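Local structure of eukaryotic translation initiation factor 4 gamma 2 (4IUL) at residues Asp220-Met226 / Thr246-Arg250; Met226-Leu231 / Leu242-Thr246; Val26-Asn31 / Leu62-Lys66. The protein is a translation initiation factor of the eIF4G family, also known as DAP5 or p97, whose MIF4G domain interacts with the helicase eIF4A. One frame throughout, in Å; residues are numbered along the deposited sequence.

Contact 1: residues Asp220-Met226 / Thr246-Arg250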
loop_
_atom_site.group_PDB
_atom_site.type_symbol
_atom_site.label_atom_id
_atom_site.label_comp_id
_atom_site.label_asym_id
_atom_site.label_seq_id
_atom_site.Cartn_x
_atom_site.Cartn_y
_atom_site.Cartn_z
ATOM N N ASP A 220 0.094 -12.837 -18.029
ATOM C CA ASP A 220 0.243 -14.230 -18.446
ATOM C C ASP A 220 1.535 -14.764 -17.850
ATOM O O ASP A 220 1.590 -15.890 -17.347
ATOM C CB ASP A 220 0.317 -14.347 -19.970
ATOM C CG ASP A 220 -1.043 -14.474 -20.615
ATOM O OD1 ASP A 220 -2.072 -14.427 -19.898
ATOM O OD2 ASP A 220 -1.077 -14.625 -21.853
ATOM N N GLN A 221 2.570 -13.934 -17.907
ATOM C CA GLN A 221 3.880 -14.290 -17.385
ATOM C C GLN A 221 3.825 -14.552 -15.871
ATOM O O GLN A 221 4.433 -15.506 -15.381
ATOM C CB GLN A 221 4.861 -13.162 -17.696
ATOM C CG GLN A 221 6.310 -13.579 -17.766
ATOM C CD GLN A 221 7.220 -12.410 -18.096
ATOM O OE1 GLN A 221 6.878 -11.554 -18.922
ATOM N NE2 GLN A 221 8.391 -12.372 -17.465
ATOM N N TYR A 222 3.092 -13.711 -15.137
ATOM C CA TYR A 222 2.961 -13.858 -13.686
ATOM C C TYR A 222 2.301 -15.184 -13.309
ATOM O O TYR A 222 2.801 -15.925 -12.460
ATOM C CB TYR A 222 2.095 -12.738 -13.098
ATOM C CG TYR A 222 2.649 -11.328 -13.155
ATOM C CD1 TYR A 222 1.779 -10.235 -13.179
ATOM C CD2 TYR A 222 4.025 -11.077 -13.160
ATOM C CE1 TYR A 222 2.253 -8.929 -13.209
ATOM C CE2 TYR A 222 4.513 -9.765 -13.185
ATOM C CZ TYR A 222 3.616 -8.696 -13.211
ATOM O OH TYR A 222 4.067 -7.394 -13.242
ATOM N N PHE A 223 1.159 -15.468 -13.931
ATOM C CA PHE A 223 0.424 -16.682 -13.621
ATOM C C PHE A 223 1.063 -17.986 -14.101
ATOM O O PHE A 223 0.701 -19.065 -13.627
ATOM C CB PHE A 223 -1.022 -16.563 -14.113
ATOM C CG PHE A 223 -1.888 -15.728 -13.213
ATOM C CD1 PHE A 223 -1.777 -14.335 -13.206
ATOM C CD2 PHE A 223 -2.773 -16.333 -12.322
ATOM C CE1 PHE A 223 -2.532 -13.557 -12.323
ATOM C CE2 PHE A 223 -3.531 -15.569 -11.435
ATOM C CZ PHE A 223 -3.410 -14.173 -11.434
ATOM N N ALA A 224 2.006 -17.895 -15.034
ATOM C CA ALA A 224 2.698 -19.095 -15.489
ATOM C C ALA A 224 3.590 -19.445 -14.301
ATOM O O ALA A 224 3.584 -20.569 -13.791
ATOM C CB ALA A 224 3.544 -18.793 -16.712
ATOM N N ARG A 225 4.337 -18.444 -13.856
ATOM C CA ARG A 225 5.235 -18.575 -12.722
ATOM C C ARG A 225 4.487 -19.133 -11.505
ATOM O O ARG A 225 5.038 -19.933 -10.749
ATOM C CB ARG A 225 5.837 -17.201 -12.420
ATOM C CG ARG A 225 6.559 -17.059 -11.098
ATOM C CD ARG A 225 7.822 -17.884 -11.025
ATOM N NE ARG A 225 8.584 -17.539 -9.826
ATOM C CZ ARG A 225 9.653 -18.200 -9.398
ATOM N NH1 ARG A 225 10.098 -19.256 -10.067
ATOM N NH2 ARG A 225 10.275 -17.802 -8.298
ATOM N N MET A 226 3.230 -18.722 -11.334
ATOM C CA MET A 226 2.405 -19.171 -10.214
ATOM C C MET A 226 1.993 -20.639 -10.322
ATOM O O MET A 226 1.937 -21.346 -9.311
ATOM C CB MET A 226 1.145 -18.302 -10.092
ATOM C CG MET A 226 1.375 -16.927 -9.453
ATOM S SD MET A 226 0.024 -15.743 -9.715
ATOM C CE MET A 226 -1.182 -16.243 -8.480
ATOM N N THR A 246 -6.403 -18.883 -6.690
ATOM C CA THR A 246 -6.216 -17.604 -7.368
ATOM C C THR A 246 -6.119 -17.826 -8.878
ATOM O O THR A 246 -6.777 -17.148 -9.659
ATOM C CB THR A 246 -4.944 -16.893 -6.862
ATOM O OG1 THR A 246 -5.085 -16.610 -5.465
ATOM C CG2 THR A 246 -4.721 -15.589 -7.611
ATOM N N VAL A 247 -5.297 -18.791 -9.275
ATOM C CA VAL A 247 -5.114 -19.134 -10.679
ATOM C C VAL A 247 -6.440 -19.503 -11.349
ATOM O O VAL A 247 -6.741 -19.030 -12.445
ATOM C CB VAL A 247 -4.128 -20.309 -10.823
ATOM C CG1 VAL A 247 -4.290 -20.981 -12.173
ATOM C CG2 VAL A 247 -2.706 -19.796 -10.668
ATOM N N GLU A 248 -7.221 -20.345 -10.680
ATOM C CA GLU A 248 -8.515 -20.788 -11.184
ATOM C C GLU A 248 -9.477 -19.618 -11.387
ATOM O O GLU A 248 -10.309 -19.641 -12.292
ATOM C CB GLU A 248 -9.132 -21.791 -10.209
ATOM C CG GLU A 248 -10.469 -22.362 -10.645
ATOM C CD GLU A 248 -11.079 -23.277 -9.591
ATOM O OE1 GLU A 248 -10.454 -24.310 -9.261
ATOM O OE2 GLU A 248 -12.179 -22.958 -9.090
ATOM N N LEU A 249 -9.365 -18.603 -10.536
ATOM C CA LEU A 249 -10.228 -17.430 -10.626
ATOM C C LEU A 249 -9.916 -16.643 -11.895
ATOM O O LEU A 249 -10.814 -16.114 -12.552
ATOM C CB LEU A 249 -10.034 -16.535 -9.397
ATOM C CG LEU A 249 -10.879 -15.263 -9.315
ATOM C CD1 LEU A 249 -12.351 -15.624 -9.341
ATOM C CD2 LEU A 249 -10.544 -14.496 -8.042
ATOM N N ARG A 250 -8.637 -16.582 -12.246
ATOM C CA ARG A 250 -8.225 -15.851 -13.436
ATOM C C ARG A 250 -8.632 -16.602 -14.697
ATOM O O ARG A 250 -9.048 -15.991 -15.684
ATOM C CB ARG A 250 -6.713 -15.630 -13.442
ATOM C CG ARG A 250 -6.304 -14.499 -14.353
ATOM C CD ARG A 250 -5.059 -14.818 -15.145
ATOM N NE ARG A 250 -4.727 -13.726 -16.054
ATOM C CZ ARG A 250 -3.914 -13.841 -17.097
ATOM N NH1 ARG A 250 -3.340 -15.010 -17.381
ATOM N NH2 ARG A 250 -3.674 -12.786 -17.858
#
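Phe223 lies sandwiched between Arg250, reaching over from helix 237-251, and Met226 of its own helix 216-227. The Arg250 methylene CD sits 3.7 Å from the centroid of the Phe223 ring and only 7° off the ring normal, a CH-pi contact with nearly ideal centring. Against the opposite face rests Met226 SD, 3.8 Å above the plane and again over the ring centre. At the ring edge Val247 closes in, its CG2 3.8 Å from Phe223 CD2. Met226 bends at its last torsion, which carries the methyl past the ring to meet Thr246, CE to CG2 3.7 Å. Met203 of helix 193-210 touches both Phe223 and Thr246, continuing the apolar layer into the preceding helix. The short segments run roughly antiparallel, at 142°, with axes 10.8 Å apart, as in the helical hairpins from which HEAT-repeat domains are built.

The more exposed side is polar. Beyond CD, the Arg250 guanidinium is turned only 19° from the plane of the Phe223 ring and continues to Asp220, where NH1 and NH2 both address a single oxygen. The NH1 to Asp220 OD1 distance is 2.9 Å and the NH2 to OD1 distance 3.1 Å. OD1 lies in the guanidinium plane but is approached on its anti side, and the carboxylate stands almost perpendicular to that plane. This is a forked salt bridge to one oxygen, rather than a bidentate pairing of two nitrogens with two oxygens. Arg250 NE has a second acidic partner, Asp211. The arginine therefore does two jobs: its aliphatic portion completes the cover of an aromatic ring, while its charged end, shared between two carboxylates, is likely to be restrained from swinging off that ring.

Contact 2: residues Met226-Leu231 / Leu242-Thr246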
loop_
_atom_site.group_PDB
_atom_site.type_symbol
_atom_site.label_atom_id
_atom_site.label_comp_id
_atom_site.label_asym_id
_atom_site.label_seq_id
_atom_site.Cartn_x
_atom_site.Cartn_y
_atom_site.Cartn_z
ATOM N N MET A 226 3.230 -18.722 -11.334
ATOM C CA MET A 226 2.405 -19.171 -10.214
ATOM C C MET A 226 1.993 -20.639 -10.322
ATOM O O MET A 226 1.937 -21.346 -9.311
ATOM C CB MET A 226 1.145 -18.302 -10.092
ATOM C CG MET A 226 1.375 -16.927 -9.453
ATOM S SD MET A 226 0.024 -15.743 -9.715
ATOM C CE MET A 226 -1.182 -16.243 -8.480
ATOM N N CYS A 227 1.694 -21.088 -11.540
ATOM C CA CYS A 227 1.291 -22.473 -11.781
ATOM C C CYS A 227 2.439 -23.436 -11.520
ATOM O O CYS A 227 2.218 -24.563 -11.080
ATOM C CB CYS A 227 0.809 -22.659 -13.225
ATOM S SG CYS A 227 -0.861 -22.064 -13.566
ATOM N N SER A 228 3.663 -22.989 -11.792
ATOM C CA SER A 228 4.838 -23.831 -11.588
ATOM C C SER A 228 5.372 -23.760 -10.161
ATOM O O SER A 228 6.551 -24.026 -9.926
ATOM C CB SER A 228 5.949 -23.436 -12.566
ATOM O OG SER A 228 6.394 -22.114 -12.326
ATOM N N LEU A 229 4.503 -23.401 -9.216
ATOM C CA LEU A 229 4.876 -23.299 -7.806
ATOM C C LEU A 229 3.786 -23.882 -6.912
ATOM O O LEU A 229 4.035 -24.201 -5.746
ATOM C CB LEU A 229 5.111 -21.837 -7.398
ATOM C CG LEU A 229 6.257 -21.020 -8.005
ATOM C CD1 LEU A 229 6.219 -19.611 -7.431
ATOM C CD2 LEU A 229 7.595 -21.674 -7.707
ATOM N N MET A 230 2.576 -24.012 -7.449
ATOM C CA MET A 230 1.469 -24.546 -6.666
ATOM C C MET A 230 1.556 -26.054 -6.504
ATOM O O MET A 230 0.741 -26.657 -5.806
ATOM C CB MET A 230 0.126 -24.169 -7.297
ATOM C CG MET A 230 -0.026 -24.563 -8.745
ATOM S SD MET A 230 -1.683 -24.184 -9.342
ATOM C CE MET A 230 -2.326 -25.840 -9.611
ATOM N N LEU A 231 2.543 -26.661 -7.152
ATOM C CA LEU A 231 2.746 -28.102 -7.061
ATOM C C LEU A 231 4.100 -28.384 -6.428
ATOM O O LEU A 231 4.586 -29.519 -6.446
ATOM C CB LEU A 231 2.672 -28.746 -8.447
ATOM C CG LEU A 231 1.346 -29.402 -8.854
ATOM C CD1 LEU A 231 0.182 -28.447 -8.648
ATOM C CD2 LEU A 231 1.437 -29.833 -10.305
ATOM N N LEU A 242 -3.797 -21.921 -1.925
ATOM C CA LEU A 242 -4.156 -20.515 -2.067
ATOM C C LEU A 242 -3.774 -20.052 -3.471
ATOM O O LEU A 242 -4.443 -19.203 -4.060
ATOM C CB LEU A 242 -3.419 -19.677 -1.019
ATOM C CG LEU A 242 -4.173 -18.490 -0.417
ATOM C CD1 LEU A 242 -4.638 -17.561 -1.528
ATOM C CD2 LEU A 242 -5.361 -18.991 0.381
ATOM N N LEU A 243 -2.696 -20.617 -4.003
ATOM C CA LEU A 243 -2.252 -20.263 -5.342
ATOM C C LEU A 243 -3.214 -20.861 -6.361
ATOM O O LEU A 243 -3.609 -20.194 -7.317
ATOM C CB LEU A 243 -0.828 -20.779 -5.594
ATOM C CG LEU A 243 0.307 -20.107 -4.813
ATOM C CD1 LEU A 243 1.589 -20.923 -4.949
ATOM C CD2 LEU A 243 0.506 -18.681 -5.320
ATOM N N GLN A 244 -3.597 -22.118 -6.143
ATOM C CA GLN A 244 -4.516 -22.812 -7.039
ATOM C C GLN A 244 -5.858 -22.104 -7.140
ATOM O O GLN A 244 -6.453 -22.043 -8.215
ATOM C CB GLN A 244 -4.746 -24.251 -6.571
ATOM C CG GLN A 244 -3.509 -25.133 -6.606
ATOM C CD GLN A 244 -3.819 -26.591 -6.295
ATOM O OE1 GLN A 244 -2.917 -27.431 -6.227
ATOM N NE2 GLN A 244 -5.102 -26.899 -6.110
ATOM N N ASP A 245 -6.340 -21.572 -6.022
ATOM C CA ASP A 245 -7.623 -20.883 -6.027
ATOM C C ASP A 245 -7.549 -19.552 -6.775
ATOM O O ASP A 245 -8.516 -19.139 -7.414
ATOM C CB ASP A 245 -8.111 -20.640 -4.596
ATOM C CG ASP A 245 -9.510 -20.040 -4.552
ATOM O OD1 ASP A 245 -10.464 -20.724 -4.992
ATOM O OD2 ASP A 245 -9.655 -18.887 -4.085
ATOM N N THR A 246 -6.403 -18.883 -6.690
ATOM C CA THR A 246 -6.216 -17.604 -7.368
ATOM C C THR A 246 -6.119 -17.826 -8.878
ATOM O O THR A 246 -6.777 -17.148 -9.659
ATOM C CB THR A 246 -4.944 -16.893 -6.862
ATOM O OG1 THR A 246 -5.085 -16.610 -5.465
ATOM C CG2 THR A 246 -4.721 -15.589 -7.611
#
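Met230 meets Leu243 and Gln244 just beyond the end of helix 216-227, where Ser228 has already left helical torsions. Its CB starts the contact against the Leu243 CB, 3.9 Å away, and also borders Gln244 CG. With CG set between the backbone N and the carbonyl carbon (chi1 54°), the chain is directed across Gln244 of helix 237-251. CG comes within 4.1 Å of Gln244 CG; SD draws closer to that same methylene, at 3.4 Å, and lies near Gln244 CA as well. The terminal CE, swung round at chi3, reaches both Gln244 CG and the amide carbon CD; the two side chains cross at about a right angle.

The segments belong to the last two helices of this all-helical MIF4G domain, built of HEAT repeats, and 226-231 runs from the last residues of the first into the connection between them. Deeper in, Leu243 fills the angle between helix end and turn: its CD1 lies 4.4 Å from Leu229 CB, while CD2 faces the methyl of Met226 at 4.3 Å from CE. Cys200 of helix 193-210 touches Leu243 from the neighbouring helix. With an alanine at Met230, CB could still meet Leu243, but the Gln244 methylene would probably lose its sulfur and methyl cover and be freer to turn. On the same helix, Thr246 OG1 donates to Leu242 O at 3.0 Å, sharing that carbonyl with Thr246 N.

Contact 3: residues Val26-Asn31 / Leu62-Lys66. With SO4 (sulfate ion), chain C.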
loop_
_atom_site.group_PDB
_atom_site.type_symbol
_atom_site.label_atom_id
_atom_site.label_comp_id
_atom_site.label_asym_id
_atom_site.label_seq_id
_atom_site.Cartn_x
_atom_site.Cartn_y
_atom_site.Cartn_z
ATOM N N VAL A 26 -2.731 15.644 15.029
ATOM C CA VAL A 26 -3.037 14.641 14.016
ATOM C C VAL A 26 -2.539 13.270 14.456
ATOM O O VAL A 26 -3.229 12.263 14.276
ATOM C CB VAL A 26 -2.421 15.013 12.651
ATOM C CG1 VAL A 26 -2.558 13.846 11.672
ATOM C CG2 VAL A 26 -3.128 16.237 12.091
ATOM N N ARG A 27 -1.342 13.237 15.039
ATOM C CA ARG A 27 -0.758 11.995 15.530
ATOM C C ARG A 27 -1.670 11.363 16.589
ATOM O O ARG A 27 -1.907 10.155 16.568
ATOM C CB ARG A 27 0.636 12.258 16.121
ATOM C CG ARG A 27 1.278 11.049 16.801
ATOM C CD ARG A 27 1.378 9.847 15.868
ATOM N NE ARG A 27 2.018 8.697 16.508
ATOM C CZ ARG A 27 2.243 7.528 15.906
ATOM N NH1 ARG A 27 1.883 7.344 14.641
ATOM N NH2 ARG A 27 2.821 6.535 16.573
ATOM N N GLY A 28 -2.169 12.178 17.516
ATOM C CA GLY A 28 -3.066 11.666 18.544
ATOM C C GLY A 28 -4.309 11.035 17.926
ATOM O O GLY A 28 -4.697 9.925 18.283
ATOM N N ILE A 29 -4.932 11.747 16.990
ATOM C CA ILE A 29 -6.122 11.260 16.297
ATOM C C ILE A 29 -5.871 9.895 15.640
ATOM O O ILE A 29 -6.671 8.968 15.781
ATOM C CB ILE A 29 -6.562 12.268 15.210
ATOM C CG1 ILE A 29 -7.037 13.562 15.872
ATOM C CG2 ILE A 29 -7.668 11.671 14.349
ATOM C CD1 ILE A 29 -7.436 14.646 14.891
ATOM N N LEU A 30 -4.762 9.776 14.919
ATOM C CA LEU A 30 -4.428 8.528 14.257
ATOM C C LEU A 30 -4.238 7.409 15.273
ATOM O O LEU A 30 -4.606 6.261 15.014
ATOM C CB LEU A 30 -3.146 8.688 13.433
ATOM C CG LEU A 30 -3.201 9.608 12.214
ATOM C CD1 LEU A 30 -1.808 9.725 11.605
ATOM C CD2 LEU A 30 -4.184 9.051 11.197
ATOM N N ASN A 31 -3.656 7.738 16.425
ATOM C CA ASN A 31 -3.426 6.730 17.452
ATOM C C ASN A 31 -4.718 6.072 17.934
ATOM O O ASN A 31 -4.796 4.846 18.023
ATOM C CB ASN A 31 -2.679 7.322 18.655
ATOM C CG ASN A 31 -1.181 7.451 18.413
ATOM O OD1 ASN A 31 -0.604 6.724 17.599
ATOM N ND2 ASN A 31 -0.540 8.363 19.141
ATOM N N LEU A 62 2.218 11.595 8.306
ATOM C CA LEU A 62 1.799 10.910 9.529
ATOM C C LEU A 62 0.924 9.678 9.277
ATOM O O LEU A 62 1.096 8.642 9.932
ATOM C CB LEU A 62 1.085 11.901 10.453
ATOM C CG LEU A 62 1.995 13.004 11.018
ATOM C CD1 LEU A 62 1.168 14.041 11.763
ATOM C CD2 LEU A 62 3.052 12.377 11.942
ATOM N N ILE A 63 0.008 9.790 8.313
ATOM C CA ILE A 63 -0.895 8.692 7.968
ATOM C C ILE A 63 -0.104 7.471 7.489
ATOM O O ILE A 63 -0.304 6.350 7.986
ATOM C CB ILE A 63 -1.910 9.124 6.864
ATOM C CG1 ILE A 63 -2.892 10.150 7.432
ATOM C CG2 ILE A 63 -2.663 7.920 6.335
ATOM C CD1 ILE A 63 -3.913 10.678 6.425
ATOM N N VAL A 64 0.794 7.682 6.529
ATOM C CA VAL A 64 1.602 6.584 6.014
ATOM C C VAL A 64 2.491 6.015 7.125
ATOM O O VAL A 64 2.764 4.811 7.158
ATOM C CB VAL A 64 2.450 7.044 4.817
ATOM C CG1 VAL A 64 3.311 5.902 4.319
ATOM C CG2 VAL A 64 1.525 7.523 3.689
ATOM N N ASP A 65 2.932 6.890 8.032
ATOM C CA ASP A 65 3.750 6.501 9.191
ATOM C C ASP A 65 2.976 5.440 9.997
ATOM O O ASP A 65 3.481 4.351 10.269
ATOM C CB ASP A 65 3.991 7.716 10.108
ATOM C CG ASP A 65 5.393 8.308 9.975
ATOM O OD1 ASP A 65 6.138 7.918 9.041
ATOM O OD2 ASP A 65 5.741 9.179 10.817
ATOM N N LYS A 66 1.746 5.783 10.373
ATOM C CA LYS A 66 0.885 4.897 11.158
ATOM C C LYS A 66 0.503 3.612 10.413
ATOM O O LYS A 66 0.463 2.540 11.016
ATOM C CB LYS A 66 -0.387 5.642 11.581
ATOM C CG LYS A 66 -1.264 4.896 12.581
ATOM C CD LYS A 66 -0.549 4.704 13.912
ATOM C CE LYS A 66 -1.459 4.075 14.959
ATOM N NZ LYS A 66 -0.808 4.023 16.303
HETATM S S SO4 C . 3.430 8.300 19.927
HETATM O O1 SO4 C . 2.885 7.081 19.305
HETATM O O2 SO4 C . 3.290 9.440 18.998
HETATM O O3 SO4 C . 2.692 8.586 21.171
HETATM O O4 SO4 C . 4.857 8.096 20.232
HETATM O O HOH W 1 1.945 8.911 12.550
#
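Lys66 reaches across from helix 53-69 to the end of helix 13-31, where its NZ donates to Asn31 OD1 at 3.0 Å. The ammonium approaches the carbonyl at a C=O...N angle of 141°, tilted 16° from the amide plane. Beneath this polar end, Leu30 points between the helices: CD1 packs on Leu62 CB at 3.8 Å, and CD2 approaches Ile63 CG1. One turn back, Leu62 CD1 meets Val26 CG1 at 3.7 Å. These apolar contacts lie between segments inclined at 35° with axes 10.2 Å apart, so two helices running in broadly the same direction pack directly on each other, with helix 38-48 between them in the sequence. Neighbours oriented in this way accord with the stacked hairpins of a HEAT-repeat domain.

A second shell organises the polar end. Asn31 OD1 lies 3.3 Å above the plane of the Arg27 guanidinium, over its centre, so the oxygen bound by Lys66 also rests on a cationic face. A bend at chi2 turns the Arg27 chain so that the guanidinium meets a sulfate, probably from the crystallisation liquor, with the edge carrying NE and NH2: NH2 to sulfate O1 is 2.8 Å and NE to sulfate O2 is 2.9 Å. Beyond NH1, a water accepts a weak bond from that nitrogen and donates to Leu62 O at 2.8 Å, linking the helices. Glu69 forms a salt bridge with Arg27 NH2, and Tyr77 of helix 74-87 touches Lys66.

Arg27 and Lys66 thus bring two positive charges to one end of the interface. The sulfate and Glu69 would partly offset them, while the neutral Asn31 oxygen offers its dipole to both; the sulfate's capture is consistent with a locally positive surface there.

Contacts 1 and 2 are successive parts of one interface between helices 216-227 and 237-251. Their centres are 7 Å apart, they share Met226 and Thr246, and Val247 CG1 of contact 1 packs on Cys227 SG of contact 2 at 3.9 Å. Contact 2 lies at the turn joining the helices, and contact 1 extends the pairing away from it. Contact 3 stands apart near the N-terminal end: its centre is about 37 Å from each of the others, on the opposite side of the chain's centre, and its nearest atoms are about 22 Å from contact 1. Only contact 3 includes the sulfate. Together they sample both ends of the helical array.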